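Local atomic coordinates of Poly(A) ribonuclease pop2 (Schizosaccharomyces pombe, PDB entry 2P51), a protein that trims the poly(A) tails of mRNAs from the 3' end, releasing 5'-AMP, as the metal-dependent catalytic subunit of the CCR4-NOT deadenylase complex. Residues 25-28 and 29-32; 123-126 and 127-131; 35-38 and 39-42. One frame throughout, in Å; residues are numbered along the deposited sequence.

How the contacts relate
Along the chain the order is contact 1, contact 3, contact 2. Contact 1 is the turn from strand 23-26, at one border of the mixed six-stranded sheet, into helix 31-41. Contact 3 lies in the last turns of that same helix, with its centre about 13 Å from the centre of contact 1. Contact 2 closes helix 121-129. Its centre is about 21 Å from that of contact 1 and about 30 Å from that of contact 3, and it touches neither. All three belong to the DEDD nuclease fold. Contacts 1 and 3 place a helix against strand 105-109, whereas contact 2 comes close to the metal-binding carboxylates.

Contact 1 (25-28 and 29-32)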
ATOM      1  N   ASP A  25       6.231 -13.063   5.950  1.00 14.39           N
ATOM      2  CA  ASP A  25       6.288 -13.091   4.486  1.00 16.01           C
ATOM      3  C   ASP A  25       5.315 -14.097   3.902  1.00 14.82           C
ATOM      4  O   ASP A  25       5.193 -15.203   4.486  1.00 17.17           O
ATOM      5  CB  ASP A  25       7.679 -13.490   3.971  1.00 16.83           C
ATOM      6  CG  ASP A  25       8.544 -12.261   3.809  1.00 15.23           C
ATOM      7  OD1 ASP A  25       8.290 -11.344   3.018  1.00 19.14           O
ATOM      8  OD2 ASP A  25       9.568 -12.221   4.530  1.00 27.24           O
ATOM      9  N   VAL A  26       4.678 -13.719   2.808  1.00 14.64           N
ATOM     10  CA  VAL A  26       3.693 -14.587   2.196  1.00 14.43           C
ATOM     11  C   VAL A  26       4.125 -14.822   0.751  1.00 15.20           C
ATOM     12  O   VAL A  26       4.512 -13.882   0.039  1.00 16.10           O
ATOM     13  CB  VAL A  26       2.311 -13.946   2.240  1.00 14.75           C
ATOM     14  CG1 VAL A  26       1.188 -14.941   1.931  1.00 14.66           C
ATOM     15  CG2 VAL A  26       2.013 -13.307   3.604  1.00 15.12           C
ATOM     16  N   TRP A  27       4.041 -16.115   0.377  1.00 15.82           N
ATOM     17  CA  TRP A  27       4.385 -16.635  -0.938  1.00 16.19           C
ATOM     18  C   TRP A  27       3.224 -17.479  -1.458  1.00 16.50           C
ATOM     19  O   TRP A  27       2.225 -17.589  -0.740  1.00 15.77           O
ATOM     20  CB  TRP A  27       5.632 -17.535  -0.874  1.00 19.40           C
ATOM     21  CG  TRP A  27       6.815 -16.754  -0.330  1.00 20.72           C
ATOM     22  CD1 TRP A  27       7.256 -16.713   0.964  1.00 20.45           C
ATOM     23  CD2 TRP A  27       7.681 -15.905  -1.086  1.00 20.16           C
ATOM     24  NE1 TRP A  27       8.358 -15.884   1.039  1.00 21.37           N
ATOM     25  CE2 TRP A  27       8.636 -15.380  -0.191  1.00 22.18           C
ATOM     26  CE3 TRP A  27       7.768 -15.530  -2.432  1.00 19.42           C
ATOM     27  CZ2 TRP A  27       9.642 -14.510  -0.600  1.00 21.94           C
ATOM     28  CZ3 TRP A  27       8.772 -14.656  -2.841  1.00 18.56           C
ATOM     29  CH2 TRP A  27       9.695 -14.159  -1.920  1.00 21.11           C
ATOM     30  N   SER A  28       3.326 -18.033  -2.655  1.00 18.56           N
ATOM     31  CA  SER A  28       2.163 -18.782  -3.141  1.00 18.59           C
ATOM     32  C   SER A  28       1.871 -19.950  -2.223  1.00 20.02           C
ATOM     33  O   SER A  28       0.723 -20.395  -2.131  1.00 24.30           O
ATOM     34  CB  SER A  28       2.446 -19.249  -4.574  1.00 22.13           C
ATOM     35  OG  SER A  28       3.504 -20.175  -4.588  1.00 22.40           O
ATOM     36  N   THR A  29       2.876 -20.461  -1.519  1.00 18.69           N
ATOM     37  CA  THR A  29       2.768 -21.682  -0.716  1.00 20.34           C
ATOM     38  C   THR A  29       2.039 -21.496   0.623  1.00 20.59           C
ATOM     39  O   THR A  29       1.551 -22.464   1.191  1.00 23.38           O
ATOM     40  CB  THR A  29       4.168 -22.287  -0.443  1.00 21.57           C
ATOM     41  OG1 THR A  29       5.030 -21.239   0.032  1.00 25.42           O
ATOM     42  CG2 THR A  29       4.818 -22.798  -1.714  1.00 26.89           C
ATOM     43  N   ASN A  30       1.961 -20.241   1.107  1.00 19.25           N
ATOM     44  CA  ASN A  30       1.282 -20.040   2.383  1.00 16.40           C
ATOM     45  C   ASN A  30       0.248 -18.901   2.273  1.00 14.74           C
ATOM     46  O   ASN A  30      -0.241 -18.433   3.310  1.00 16.25           O
ATOM     47  CB  ASN A  30       2.293 -19.802   3.505  1.00 18.37           C
ATOM     48  CG  ASN A  30       3.078 -18.524   3.286  1.00 16.43           C
ATOM     49  OD1 ASN A  30       3.167 -18.004   2.170  1.00 19.30           O
ATOM     50  ND2 ASN A  30       3.655 -18.003   4.372  1.00 17.32           N
ATOM     51  N   LEU A  31      -0.117 -18.569   1.055  1.00 15.46           N
ATOM     52  CA  LEU A  31      -1.146 -17.518   0.847  1.00 15.26           C
ATOM     53  C   LEU A  31      -2.425 -17.765   1.606  1.00 14.73           C
ATOM     54  O   LEU A  31      -2.951 -16.880   2.313  1.00 16.71           O
ATOM     55  CB  LEU A  31      -1.449 -17.388  -0.651  1.00 16.41           C
ATOM     56  CG  LEU A  31      -2.588 -16.398  -0.987  1.00 15.87           C
ATOM     57  CD1 LEU A  31      -2.233 -14.977  -0.576  1.00 16.09           C
ATOM     58  CD2 LEU A  31      -2.893 -16.519  -2.475  1.00 18.07           C
ATOM     59  N   GLN A  32      -2.928 -18.986   1.464  1.00 16.77           N
ATOM     60  CA  GLN A  32      -4.247 -19.208   2.079  1.00 16.34           C
ATOM     61  C   GLN A  32      -4.195 -19.163   3.598  1.00 17.10           C
ATOM     62  O   GLN A  32      -5.054 -18.601   4.295  1.00 17.39           O
ATOM     63  CB  GLN A  32      -4.823 -20.549   1.584  1.00 22.39           C
ATOM     64  CG  GLN A  32      -6.202 -20.798   2.134  1.00 30.21           C
ATOM     65  CD  GLN A  32      -7.325 -20.164   1.342  1.00 48.24           C
ATOM     66  OE1 GLN A  32      -7.733 -19.027   1.632  1.00 67.22           O
ATOM     67  NE2 GLN A  32      -7.831 -20.906   0.360  1.00 72.48           N
TER
HETATM   68  O   HOH W   1      -1.830 -21.004  -0.384  0.85 27.70           O
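The carboxamide of Asn30 spans the backbone of Asp25 and Trp27 with both of its polar atoms. OD1 accepts from Trp27 N at 2.7 Å, and the bond is nearly straight, 176° at the hydrogen. The donor lies in the plane of the Asn30 carbonyl. On the other branch, ND2 donates to Asp25 O at 3.2 Å. This oxygen lies almost in the amide plane of Asn30, and ND2 meets it on a lone pair. CG of Asn30 stands between its own backbone N and carbonyl carbon (chi1 64°), which turns the amide back over the end of the strand. The main chain completes the turn: Asn30 N donates to Trp27 O at 3.2 Å.

Asn30 occupies the N-cap position of helix 31-41, but its side chain is used on the backbone of Asp25 and Trp27 and makes no capping bond. Val26 carries CG1 anti to its backbone N (chi1 -166°). The two side chains cross obliquely, and CG1 lies off one face of the amide on its OD1 side, 3.7 Å from Asn30 OD1. The same methyl packs 3.6 Å from Leu31 CA. Val26 and Leu31 both lean on Phe108 of strand 105-109. A water joins Ser28 O to Gln32 N across the turn.

An alanine in place of Asn30 would probably leave Trp27 N and Asp25 O without these partners and the turn less firmly tied to the end of the strand. The two bonds fix the rotation of the amide and which way its O and N face. Much as a neighbouring strand would, it supplies an acceptor and a donor just where strand 23-26 ends.

Contact 2 (123-126 and 127-131)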
ATOM      1  N   SER A 123      14.789   0.667 -10.681  1.00 15.09           N
ATOM      2  CA  SER A 123      13.916   0.211  -9.578  1.00 15.12           C
ATOM      3  C   SER A 123      14.268  -1.193  -9.148  1.00 14.59           C
ATOM      4  O   SER A 123      14.239  -1.533  -7.971  1.00 17.28           O
ATOM      5  CB  SER A 123      12.465   0.264 -10.031  1.00 15.75           C
ATOM      6  OG  SER A 123      12.045   1.612 -10.228  1.00 17.95           O
ATOM      7  N   ILE A 124      14.597  -2.042 -10.135  1.00 16.71           N
ATOM      8  CA  ILE A 124      14.999  -3.435  -9.799  1.00 16.04           C
ATOM      9  C   ILE A 124      16.273  -3.392  -8.976  1.00 15.33           C
ATOM     10  O   ILE A 124      16.455  -4.140  -8.015  1.00 17.40           O
ATOM     11  CB  ILE A 124      15.178  -4.292 -11.079  1.00 19.40           C
ATOM     12  CG1 ILE A 124      13.873  -4.466 -11.860  1.00 21.63           C
ATOM     13  CG2 ILE A 124      15.864  -5.652 -10.850  1.00 19.77           C
ATOM     14  CD1 ILE A 124      12.655  -4.812 -11.043  1.00 24.44           C
ATOM     15  N   GLU A 125      17.183  -2.494  -9.344  1.00 16.36           N
ATOM     16  CA  GLU A 125      18.427  -2.395  -8.587  1.00 15.61           C
ATOM     17  C   GLU A 125      18.144  -1.928  -7.164  1.00 14.64           C
ATOM     18  O   GLU A 125      18.685  -2.432  -6.171  1.00 16.83           O
ATOM     19  CB  GLU A 125      19.435  -1.430  -9.257  1.00 18.48           C
ATOM     20  CG  GLU A 125      20.718  -1.402  -8.434  1.00 23.42           C
ATOM     21  CD  GLU A 125      21.440  -2.737  -8.400  1.00 29.05           C
ATOM     22  OE1 GLU A 125      22.065  -3.038  -7.352  1.00 35.78           O
ATOM     23  OE2 GLU A 125      21.364  -3.444  -9.420  1.00 34.69           O
ATOM     24  N   LEU A 126      17.280  -0.935  -7.032  1.00 15.36           N
ATOM     25  CA  LEU A 126      16.942  -0.427  -5.679  1.00 15.06           C
ATOM     26  C   LEU A 126      16.272  -1.521  -4.859  1.00 14.42           C
ATOM     27  O   LEU A 126      16.584  -1.694  -3.670  1.00 17.82           O
ATOM     28  CB  LEU A 126      16.001   0.750  -5.813  1.00 17.33           C
ATOM     29  CG  LEU A 126      15.437   1.410  -4.552  1.00 17.55           C
ATOM     30  CD1 LEU A 126      16.541   1.968  -3.638  1.00 17.91           C
ATOM     31  CD2 LEU A 126      14.533   2.567  -4.996  1.00 20.33           C
ATOM     32  N   LEU A 127      15.352  -2.249  -5.508  1.00 15.35           N
ATOM     33  CA  LEU A 127      14.665  -3.318  -4.749  1.00 15.73           C
ATOM     34  C   LEU A 127      15.622  -4.428  -4.344  1.00 16.49           C
ATOM     35  O   LEU A 127      15.562  -5.030  -3.266  1.00 17.25           O
ATOM     36  CB  LEU A 127      13.486  -3.852  -5.587  1.00 15.32           C
ATOM     37  CG  LEU A 127      12.306  -2.876  -5.657  1.00 17.05           C
ATOM     38  CD1 LEU A 127      11.318  -3.255  -6.766  1.00 20.91           C
ATOM     39  CD2 LEU A 127      11.548  -2.754  -4.308  1.00 20.70           C
ATOM     40  N   THR A 128      16.537  -4.775  -5.255  1.00 16.47           N
ATOM     41  CA  THR A 128      17.548  -5.776  -4.979  1.00 17.43           C
ATOM     42  C   THR A 128      18.403  -5.368  -3.788  1.00 17.37           C
ATOM     43  O   THR A 128      18.617  -6.159  -2.843  1.00 20.57           O
ATOM     44  CB  THR A 128      18.436  -6.023  -6.206  1.00 15.76           C
ATOM     45  OG1 THR A 128      17.586  -6.495  -7.263  1.00 18.07           O
ATOM     46  CG2 THR A 128      19.470  -7.115  -5.955  1.00 20.57           C
ATOM     47  N   LYS A 129      18.901  -4.139  -3.815  1.00 17.93           N
ATOM     48  CA  LYS A 129      19.726  -3.656  -2.692  1.00 18.30           C
ATOM     49  C   LYS A 129      18.902  -3.617  -1.410  1.00 19.12           C
ATOM     50  O   LYS A 129      19.464  -3.748  -0.308  1.00 22.62           O
ATOM     51  CB  LYS A 129      20.322  -2.284  -3.007  1.00 18.42           C
ATOM     52  CG  LYS A 129      21.443  -2.354  -4.040  1.00 20.30           C
ATOM     53  CD  LYS A 129      22.245  -1.061  -4.038  1.00 23.32           C
ATOM     54  CE  LYS A 129      23.481  -1.082  -4.915  1.00 25.82           C
ATOM     55  NZ  LYS A 129      23.197  -0.752  -6.330  1.00 24.81           N
ATOM     56  N   SER A 130      17.595  -3.448  -1.520  1.00 18.35           N
ATOM     57  CA  SER A 130      16.705  -3.337  -0.359  1.00 19.38           C
ATOM     58  C   SER A 130      16.316  -4.699   0.180  1.00 17.23           C
ATOM     59  O   SER A 130      15.648  -4.750   1.224  1.00 20.34           O
ATOM     60  CB  SER A 130      15.462  -2.522  -0.725  1.00 18.96           C
ATOM     61  OG  SER A 130      15.840  -1.191  -1.014  1.00 18.36           O
ATOM     62  N   GLY A 131      16.720  -5.775  -0.523  1.00 20.91           N
ATOM     63  CA  GLY A 131      16.500  -7.129  -0.041  1.00 21.87           C
ATOM     64  C   GLY A 131      15.512  -8.028  -0.748  1.00 21.45           C
ATOM     65  O   GLY A 131      15.231  -9.194  -0.369  1.00 24.34           O
TER
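Lys129 NZ meets Glu125 OE1 at 2.7 Å in a salt bridge between residues four apart, about one helical turn. NZ comes to the anti side of the carboxylate, 35° out of its plane. Both chains bend to make this possible, Glu125 at chi2 and Lys129 at chi4 (85°). Both residues are exposed, so solvent probably screens the pair.

Two carbonyls of the last turns each take two donors from one residue. Ile124 O accepts Thr128 N at 2.8 Å and Thr128 OG1 at 2.7 Å, from opposite faces of its plane. The hydroxyl sits well above that plane. Leu126 O is held in the same way by Ser130 N at 3.0 Å and Ser130 OG at 2.8 Å. In each case the hydroxyl oxygen is anti to its own carbonyl carbon, which points it back along the helix.

Ordinary helical bonds serve Ser123 O, which receives Leu127 N, and Glu125 O, which receives Lys129 N. The helix closes in a Schellman motif. Gly131 takes a positive phi (111°), and its N donates to Thr128 O at 3.0 Å. A CB at those backbone angles would run into the carbonyl oxygen of Ser130.

Leu127 is the buried residue of this contact. Its side chain touches Phe134 of the following helix 134-140 and His236 in a loop. It also lies about 4 Å from the side chain of Glu53, a metal ligand on strand 47-53. Thr128 and Ile124 rest on Phe134 as well. Gln237, the residue just before helix 238-257, donates a hydrogen bond from NE2 to Ser130 O.

Contact 3 (35-38 and 39-42); sequences MNLI and MSLI
Leu37 and Leu41 lie side by side and point the same way, their CD1 methyls 4.0 Å apart. They arrive by different torsions. Leu37 has CG anti to its backbone N (chi1 -177°), whereas Leu41 has CG anti to its carbonyl carbon (chi1 -73°). The Leu41 branch is thereby carried back along the helix, and its CG settles 3.5 Å from Leu37 O. Ser40 sits next to this pair. Its OG donates to Leu37 O at 2.7 Å, three residues back.

These residues form the last turns of helix 31-41, which covers strand 105-109 of the DEDD nuclease sheet. Ile38 and Leu41 rest on Trp106, and Met35 and Ile38 on Phe108. Bonding changes toward the end of the helix. Met39 N still donates to Met35 O, and Ser40 N to Asn36 O, as in an alpha helix. Leu41 N instead reaches Ile38 O at 3.0 Å, and Ile42 N adds a weak bond to the same oxygen. Met39 has CG anti to its carbonyl carbon, which brings CG to 3.2 Å from Met35 O; the chain then bends at chi3.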
ATOM      1  N   MET A  35      -3.805 -15.515   4.711  1.00 14.45           N
ATOM      2  CA  MET A  35      -5.077 -14.776   4.608  1.00 15.27           C
ATOM      3  C   MET A  35      -6.047 -15.240   5.685  1.00 14.95           C
ATOM      4  O   MET A  35      -6.791 -14.408   6.227  1.00 15.53           O
ATOM      5  CB  MET A  35      -5.696 -14.938   3.208  1.00 17.66           C
ATOM      6  CG  MET A  35      -4.894 -14.212   2.121  1.00 19.05           C
ATOM      7  SD  MET A  35      -4.780 -12.413   2.427  1.00 25.83           S
ATOM      8  CE  MET A  35      -6.490 -12.051   2.537  1.00 23.62           C
ATOM      9  N   ASN A  36      -6.031 -16.523   6.011  1.00 14.73           N
ATOM     10  CA  ASN A  36      -6.936 -17.031   7.058  1.00 14.60           C
ATOM     11  C   ASN A  36      -6.573 -16.357   8.382  1.00 13.67           C
ATOM     12  O   ASN A  36      -7.480 -15.971   9.139  1.00 16.16           O
ATOM     13  CB  ASN A  36      -6.896 -18.557   7.228  1.00 17.22           C
ATOM     14  CG  ASN A  36      -7.548 -19.327   6.126  1.00 23.90           C
ATOM     15  OD1 ASN A  36      -7.355 -20.569   5.961  1.00 29.38           O
ATOM     16  ND2 ASN A  36      -8.353 -18.627   5.361  1.00 24.61           N
ATOM     17  N   LEU A  37      -5.284 -16.219   8.654  1.00 13.58           N
ATOM     18  CA  LEU A  37      -4.866 -15.571   9.917  1.00 12.40           C
ATOM     19  C   LEU A  37      -5.329 -14.120   9.951  1.00 12.52           C
ATOM     20  O   LEU A  37      -5.896 -13.658  10.940  1.00 13.59           O
ATOM     21  CB  LEU A  37      -3.366 -15.674  10.082  1.00 13.01           C
ATOM     22  CG  LEU A  37      -2.759 -15.114  11.380  1.00 14.16           C
ATOM     23  CD1 LEU A  37      -3.399 -15.678  12.642  1.00 17.35           C
ATOM     24  CD2 LEU A  37      -1.261 -15.370  11.369  1.00 14.78           C
ATOM     25  N   ILE A  38      -5.066 -13.394   8.854  1.00 12.84           N
ATOM     26  CA  ILE A  38      -5.559 -12.011   8.735  1.00 12.61           C
ATOM     27  C   ILE A  38      -7.062 -11.961   8.918  1.00 13.08           C
ATOM     28  O   ILE A  38      -7.538 -11.099   9.671  1.00 13.95           O
ATOM     29  CB  ILE A  38      -5.133 -11.392   7.403  1.00 13.99           C
ATOM     30  CG1 ILE A  38      -3.608 -11.193   7.387  1.00 13.08           C
ATOM     31  CG2 ILE A  38      -5.878 -10.070   7.116  1.00 17.07           C
ATOM     32  CD1 ILE A  38      -3.036 -10.883   6.006  1.00 14.78           C
ATOM     33  N   MET A  39      -7.839 -12.823   8.257  1.00 14.72           N
ATOM     34  CA  MET A  39      -9.298 -12.793   8.414  1.00 13.56           C
ATOM     35  C   MET A  39      -9.735 -12.996   9.855  1.00 13.88           C
ATOM     36  O   MET A  39     -10.736 -12.405  10.283  1.00 15.48           O
ATOM     37  CB  MET A  39      -9.932 -13.875   7.513  1.00 14.08           C
ATOM     38  CG  MET A  39      -9.866 -13.404   6.069  1.00 17.10           C
ATOM     39  SD  MET A  39     -10.466 -14.712   5.001  1.00 23.74           S
ATOM     40  CE  MET A  39     -12.174 -14.832   5.442  1.00 29.90           C
ATOM     41  N   SER A  40      -8.996 -13.825  10.586  1.00 12.80           N
ATOM     42  CA  SER A  40      -9.353 -14.080  11.968  1.00 12.96           C
ATOM     43  C   SER A  40      -9.060 -12.906  12.894  1.00 12.72           C
ATOM     44  O   SER A  40      -9.599 -12.922  14.024  1.00 15.04           O
ATOM     45  CB  SER A  40      -8.568 -15.317  12.434  1.00 13.59           C
ATOM     46  OG  SER A  40      -7.235 -15.022  12.825  1.00 14.72           O
ATOM     47  N   LEU A  41      -8.231 -11.953  12.454  1.00 14.75           N
ATOM     48  CA  LEU A  41      -7.806 -10.832  13.298  1.00 12.55           C
ATOM     49  C   LEU A  41      -8.491  -9.529  12.951  1.00 12.47           C
ATOM     50  O   LEU A  41      -8.521  -8.615  13.771  1.00 14.61           O
ATOM     51  CB  LEU A  41      -6.276 -10.625  13.154  1.00 13.89           C
ATOM     52  CG  LEU A  41      -5.429 -11.708  13.862  1.00 13.52           C
ATOM     53  CD1 LEU A  41      -3.989 -11.771  13.427  1.00 16.26           C
ATOM     54  CD2 LEU A  41      -5.515 -11.454  15.374  1.00 15.78           C
ATOM     55  N   ILE A  42      -9.028  -9.380  11.730  1.00 13.56           N
ATOM     56  CA  ILE A  42      -9.409  -8.036  11.242  1.00 13.45           C
ATOM     57  C   ILE A  42     -10.507  -7.404  12.081  1.00 14.85           C
ATOM     58  O   ILE A  42     -10.536  -6.173  12.204  1.00 16.03           O
ATOM     59  CB  ILE A  42      -9.815  -8.079   9.743  1.00 13.38           C
ATOM     60  CG1 ILE A  42     -10.023  -6.666   9.169  1.00 13.65           C
ATOM     61  CG2 ILE A  42     -11.046  -8.947   9.537  1.00 15.12           C
ATOM     62  CD1 ILE A  42      -8.731  -5.885   9.116  1.00 12.71           C
TER